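PDB 4D79: tRNA threonylcarbamoyladenosine dehydratase from Escherichia coli, which catalyses the ATP-dependent dehydration of threonylcarbamoyladenosine at position 37 of certain tRNAs to its cyclic form, and can accept sulfur from CsdA in vitro. Local coordinates for residues L138-R143 with E183-D188; F189-V192 with K198-V201. All blocks are in the same frame, centred on the assembly; numbering follows the deposited sequence.

Followed from the N terminus, the chain first reaches L138-R143 in helix 132-144, which joins two parallel strands of the Rossmann-type sheet. It then runs through strands 149-152 and 164-168 before helix 176-189 brings E183-D188 back, and contact 1 closes this loop of 39 residues. Contact 2 follows in series: F189-V192 leads out of helix 176-189, and five residues later K198-V201 returns to enter strand 202-206. The loops therefore neither nest nor cross, yet the two contacts touch. A140 CB packs on F189 CG at 3.6 Å, and R143 NE probably donates to L199 O at 2.6 Å, tying helix 132-144 to the loop between helix 176-189 and strand 202-206.

Contact 1 of 2, residues L138-R143 with E183-D188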
loop_
_atom_site.group_PDB
_atom_site.type_symbol
_atom_site.label_atom_id
_atom_site.label_comp_id
_atom_site.label_asym_id
_atom_site.label_seq_id
_atom_site.Cartn_x
_atom_site.Cartn_y
_atom_site.Cartn_z
ATOM N N LEU B 138 6.686 23.969 -4.980
ATOM C CA LEU B 138 5.378 23.433 -5.331
ATOM C C LEU B 138 4.353 23.800 -4.265
ATOM O O LEU B 138 3.256 24.274 -4.576
ATOM C CB LEU B 138 5.448 21.904 -5.511
ATOM C CG LEU B 138 4.137 21.186 -5.868
ATOM C CD1 LEU B 138 3.666 21.667 -7.230
ATOM C CD2 LEU B 138 4.317 19.675 -5.866
ATOM N N ILE B 139 4.704 23.602 -2.992
ATOM C CA ILE B 139 3.751 23.841 -1.909
ATOM C C ILE B 139 3.357 25.304 -1.842
ATOM O O ILE B 139 2.172 25.629 -1.696
ATOM C CB ILE B 139 4.330 23.341 -0.575
ATOM C CG1 ILE B 139 4.343 21.810 -0.590
ATOM C CG2 ILE B 139 3.530 23.862 0.647
ATOM C CD1 ILE B 139 5.149 21.263 0.502
ATOM N N ALA B 140 4.346 26.207 -1.913
ATOM C CA ALA B 140 4.064 27.635 -1.842
ATOM C C ALA B 140 3.135 28.064 -2.974
ATOM O O ALA B 140 2.154 28.778 -2.743
ATOM C CB ALA B 140 5.380 28.415 -1.848
ATOM N N TYR B 141 3.377 27.563 -4.186
ATOM C CA TYR B 141 2.534 27.906 -5.322
ATOM C C TYR B 141 1.109 27.383 -5.155
ATOM O O TYR B 141 0.138 28.126 -5.368
ATOM C CB TYR B 141 3.150 27.384 -6.619
ATOM C CG TYR B 141 2.380 27.905 -7.811
ATOM C CD1 TYR B 141 2.681 29.158 -8.366
ATOM C CD2 TYR B 141 1.317 27.202 -8.316
ATOM C CE1 TYR B 141 1.945 29.668 -9.442
ATOM C CE2 TYR B 141 0.577 27.681 -9.389
ATOM C CZ TYR B 141 0.893 28.931 -9.929
ATOM O OH TYR B 141 0.160 29.382 -10.975
ATOM N N CYS B 142 0.940 26.089 -4.801
ATOM C CA CYS B 142 -0.411 25.573 -4.671
ATOM C C CYS B 142 -1.138 26.234 -3.519
ATOM O O CYS B 142 -2.324 26.546 -3.638
ATOM C CB CYS B 142 -0.398 24.042 -4.465
ATOM S SG CYS B 142 0.152 23.235 -5.962
ATOM N N ARG B 143 -0.432 26.473 -2.407
ATOM C CA ARG B 143 -1.046 27.148 -1.267
ATOM C C ARG B 143 -1.550 28.553 -1.642
ATOM O O ARG B 143 -2.708 28.879 -1.375
ATOM C CB ARG B 143 -0.041 27.225 -0.125
ATOM C CG ARG B 143 -0.569 27.845 1.166
ATOM C CD ARG B 143 0.618 28.004 2.119
ATOM N NE ARG B 143 0.301 28.620 3.406
ATOM C CZ ARG B 143 0.422 29.904 3.706
ATOM N NH1 ARG B 143 0.845 30.785 2.798
ATOM N NH2 ARG B 143 0.108 30.302 4.932
ATOM N N GLU B 183 11.202 25.214 7.130
ATOM C CA GLU B 183 12.225 26.251 7.183
ATOM C C GLU B 183 12.414 26.919 5.826
ATOM O O GLU B 183 12.559 28.149 5.750
ATOM C CB GLU B 183 13.538 25.647 7.700
ATOM C CG GLU B 183 13.454 25.097 9.131
ATOM C CD GLU B 183 12.635 25.979 10.067
ATOM O OE1 GLU B 183 13.127 27.063 10.451
ATOM O OE2 GLU B 183 11.495 25.589 10.413
ATOM N N ARG B 184 12.400 26.135 4.737
ATOM C CA ARG B 184 12.573 26.732 3.414
ATOM C C ARG B 184 11.348 27.537 3.003
ATOM O O ARG B 184 11.469 28.571 2.327
ATOM C CB ARG B 184 12.868 25.667 2.359
ATOM C CG ARG B 184 13.356 26.266 1.050
ATOM C CD ARG B 184 14.763 26.836 1.230
ATOM N NE ARG B 184 15.791 25.803 1.303
ATOM C CZ ARG B 184 16.455 25.350 0.242
ATOM N NH1 ARG B 184 16.234 25.885 -0.953
ATOM N NH2 ARG B 184 17.376 24.404 0.376
ATOM N N LEU B 185 10.158 27.066 3.363
ATOM C CA LEU B 185 8.960 27.830 3.043
ATOM C C LEU B 185 9.023 29.219 3.653
ATOM O O LEU B 185 8.624 30.203 3.022
ATOM C CB LEU B 185 7.711 27.104 3.532
ATOM C CG LEU B 185 7.230 25.932 2.679
ATOM C CD1 LEU B 185 6.176 25.093 3.401
ATOM C CD2 LEU B 185 6.688 26.449 1.347
ATOM N N LYS B 186 9.517 29.314 4.876
ATOM C CA LYS B 186 9.592 30.602 5.542
ATOM C C LYS B 186 10.646 31.490 4.886
ATOM O O LYS B 186 10.344 32.605 4.453
ATOM C CB LYS B 186 9.864 30.387 7.031
ATOM C CG LYS B 186 10.089 31.670 7.838
ATOM C CD LYS B 186 10.194 31.367 9.335
ATOM C CE LYS B 186 10.631 32.584 10.147
ATOM N NZ LYS B 186 10.543 32.346 11.624
ATOM N N SER B 187 11.871 30.985 4.740
ATOM C CA SER B 187 12.978 31.823 4.288
ATOM C C SER B 187 12.839 32.197 2.817
ATOM O O SER B 187 13.146 33.331 2.437
ATOM C CB SER B 187 14.312 31.122 4.560
ATOM O OG SER B 187 14.424 29.921 3.813
ATOM N N ASP B 188 12.380 31.270 1.970
ATOM C CA ASP B 188 12.376 31.488 0.524
ATOM C C ASP B 188 11.049 31.986 -0.040
ATOM O O ASP B 188 11.037 32.476 -1.175
ATOM C CB ASP B 188 12.739 30.198 -0.226
ATOM C CG ASP B 188 14.208 29.879 -0.148
ATOM O OD1 ASP B 188 14.844 30.313 0.828
ATOM O OD2 ASP B 188 14.728 29.197 -1.057
#
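L185 presents both branches of its isobutyl fork to I139 and A140, and these three buried side chains make the whole contact. The prongs divide the work: CD1 meets I139 CG2 at 4.0 Å, while CD2 lies against A140 CB at 4.0 Å and reaches as far as the A140 backbone N. Because CD2 also comes within 4.1 Å of I139 CG2, the isoleucine methyl faces both tips of the fork. I139 and L185 run across one another at about a right angle, meeting through branches and not lying alongside. The methyl reaches L185 because CG2 is anti to the I139 backbone N, whereas CG1 stands beside that N (chi1 -71°). I139 also packs on L149 and T151 of strand 149-152, and L185 touches A136 and L169. With alanine as one of the two partners, the helices come near, A140 CA and L185 CA standing 6.9 Å apart. No hydrogen bond crosses, so what joins the segments is apolar packing over a modest 105 Å². The site belongs to the Rossmann-type ThiF domain: helix 132-144 makes the beta-alpha-beta crossover between parallel strands 124-127 and 149-152, and helix 176-189 covers part of it.

Contact 2 of 2, residues F189-V192 with K198-V201; sequences FGVV and KLGV
L199 and V191 meet inside the connection between helix 176-189 and strand 202-206 of the Rossmann-type ThiF domain, a helix-to-strand loop whose two limbs meet mainly through one leucine. G190 is the first residue to leave helical geometry, and its positive phi (67°) turns the chain aside and sets V191 and V192 opposite the returning limb. Along the L199 side chain, CB and CG stop just short of contact, CG being 4.7 Å from V192 C. With CG anti to the carbonyl carbon (chi1 -73°), the side chain rises beside its own backbone N. At the fork, CD1 finds no close partner in F189-V192, and CD2 branches off to face that limb. This one methyl meets two kinds of surface: V191 CG1 at 3.8 Å, and the backbone carbonyl of V192, with C at 3.5 Å and O at 3.7 Å. The leucine side chain also touches L169 and R182. V191 and L199 cross at about a right angle. V191 CG1 gets there by lying anti to its backbone N, while the bond from CA to CB of V192 points away from the returning limb, and the residue contributes main chain instead. No hydrogen bond spans the segments; polar fixing comes from neighbours. D168 accepts the L199 amide with OD2 and the V201 amide with OD1, holding the returning limb by its backbone. The guanidinium of R143, from helix 132-144, packs against the valine, with R143 CZ 3.6 Å from V191 CG1, the same methyl that receives L199 CD2.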
loop_
_atom_site.group_PDB
_atom_site.type_symbol
_atom_site.label_atom_id
_atom_site.label_comp_id
_atom_site.label_asym_id
_atom_site.label_seq_id
_atom_site.Cartn_x
_atom_site.Cartn_y
_atom_site.Cartn_z
ATOM N N PHE B 189 9.939 31.828 0.678
ATOM C CA PHE B 189 8.616 32.135 0.145
ATOM C C PHE B 189 7.737 32.929 1.096
ATOM O O PHE B 189 6.579 33.207 0.755
ATOM C CB PHE B 189 7.887 30.833 -0.248
ATOM C CG PHE B 189 8.574 30.079 -1.347
ATOM C CD1 PHE B 189 8.337 30.416 -2.678
ATOM C CD2 PHE B 189 9.481 29.078 -1.060
ATOM C CE1 PHE B 189 8.980 29.751 -3.689
ATOM C CE2 PHE B 189 10.133 28.407 -2.074
ATOM C CZ PHE B 189 9.878 28.738 -3.385
ATOM N N GLY B 190 8.237 33.279 2.274
ATOM C CA GLY B 190 7.463 34.039 3.223
ATOM C C GLY B 190 6.281 33.303 3.789
ATOM O O GLY B 190 5.379 33.937 4.340
ATOM N N VAL B 191 6.255 31.978 3.668
ATOM C CA VAL B 191 5.150 31.168 4.171
ATOM C C VAL B 191 5.418 30.856 5.636
ATOM O O VAL B 191 6.378 30.152 5.964
ATOM C CB VAL B 191 4.986 29.880 3.350
ATOM C CG1 VAL B 191 3.900 29.014 3.936
ATOM C CG2 VAL B 191 4.669 30.207 1.902
ATOM N N VAL B 192 4.542 31.354 6.511
ATOM C CA VAL B 192 4.697 31.246 7.954
ATOM C C VAL B 192 3.348 30.883 8.554
ATOM O O VAL B 192 2.295 31.073 7.938
ATOM C CB VAL B 192 5.215 32.564 8.562
ATOM C CG1 VAL B 192 6.599 32.866 8.035
ATOM C CG2 VAL B 192 4.248 33.701 8.233
ATOM N N LYS B 198 -0.938 27.281 12.145
ATOM C CA LYS B 198 -1.072 26.348 11.035
ATOM C C LYS B 198 -0.531 27.022 9.785
ATOM O O LYS B 198 -0.542 28.254 9.666
ATOM C CB LYS B 198 -2.518 25.930 10.850
ATOM C CG LYS B 198 -3.042 25.065 11.984
ATOM C CD LYS B 198 -4.486 24.599 11.773
ATOM C CE LYS B 198 -4.919 23.646 12.883
ATOM N NZ LYS B 198 -6.145 22.857 12.563
ATOM N N LEU B 199 0.014 26.206 8.896
ATOM C CA LEU B 199 0.442 26.654 7.583
ATOM C C LEU B 199 -0.641 26.534 6.516
ATOM O O LEU B 199 -0.470 27.077 5.416
ATOM C CB LEU B 199 1.662 25.852 7.144
ATOM C CG LEU B 199 2.956 26.197 7.875
ATOM C CD1 LEU B 199 4.062 25.137 7.639
ATOM C CD2 LEU B 199 3.460 27.601 7.486
ATOM N N GLY B 200 -1.747 25.862 6.808
ATOM C CA GLY B 200 -2.762 25.639 5.795
ATOM C C GLY B 200 -2.298 24.694 4.713
ATOM O O GLY B 200 -2.624 24.889 3.541
ATOM N N VAL B 201 -1.506 23.692 5.069
ATOM C CA VAL B 201 -1.033 22.679 4.130
ATOM C C VAL B 201 -1.219 21.306 4.787
ATOM O O VAL B 201 -0.704 21.065 5.881
ATOM C CB VAL B 201 0.444 22.886 3.744
ATOM C CG1 VAL B 201 0.900 21.796 2.789
ATOM C CG2 VAL B 201 0.702 24.279 3.103
#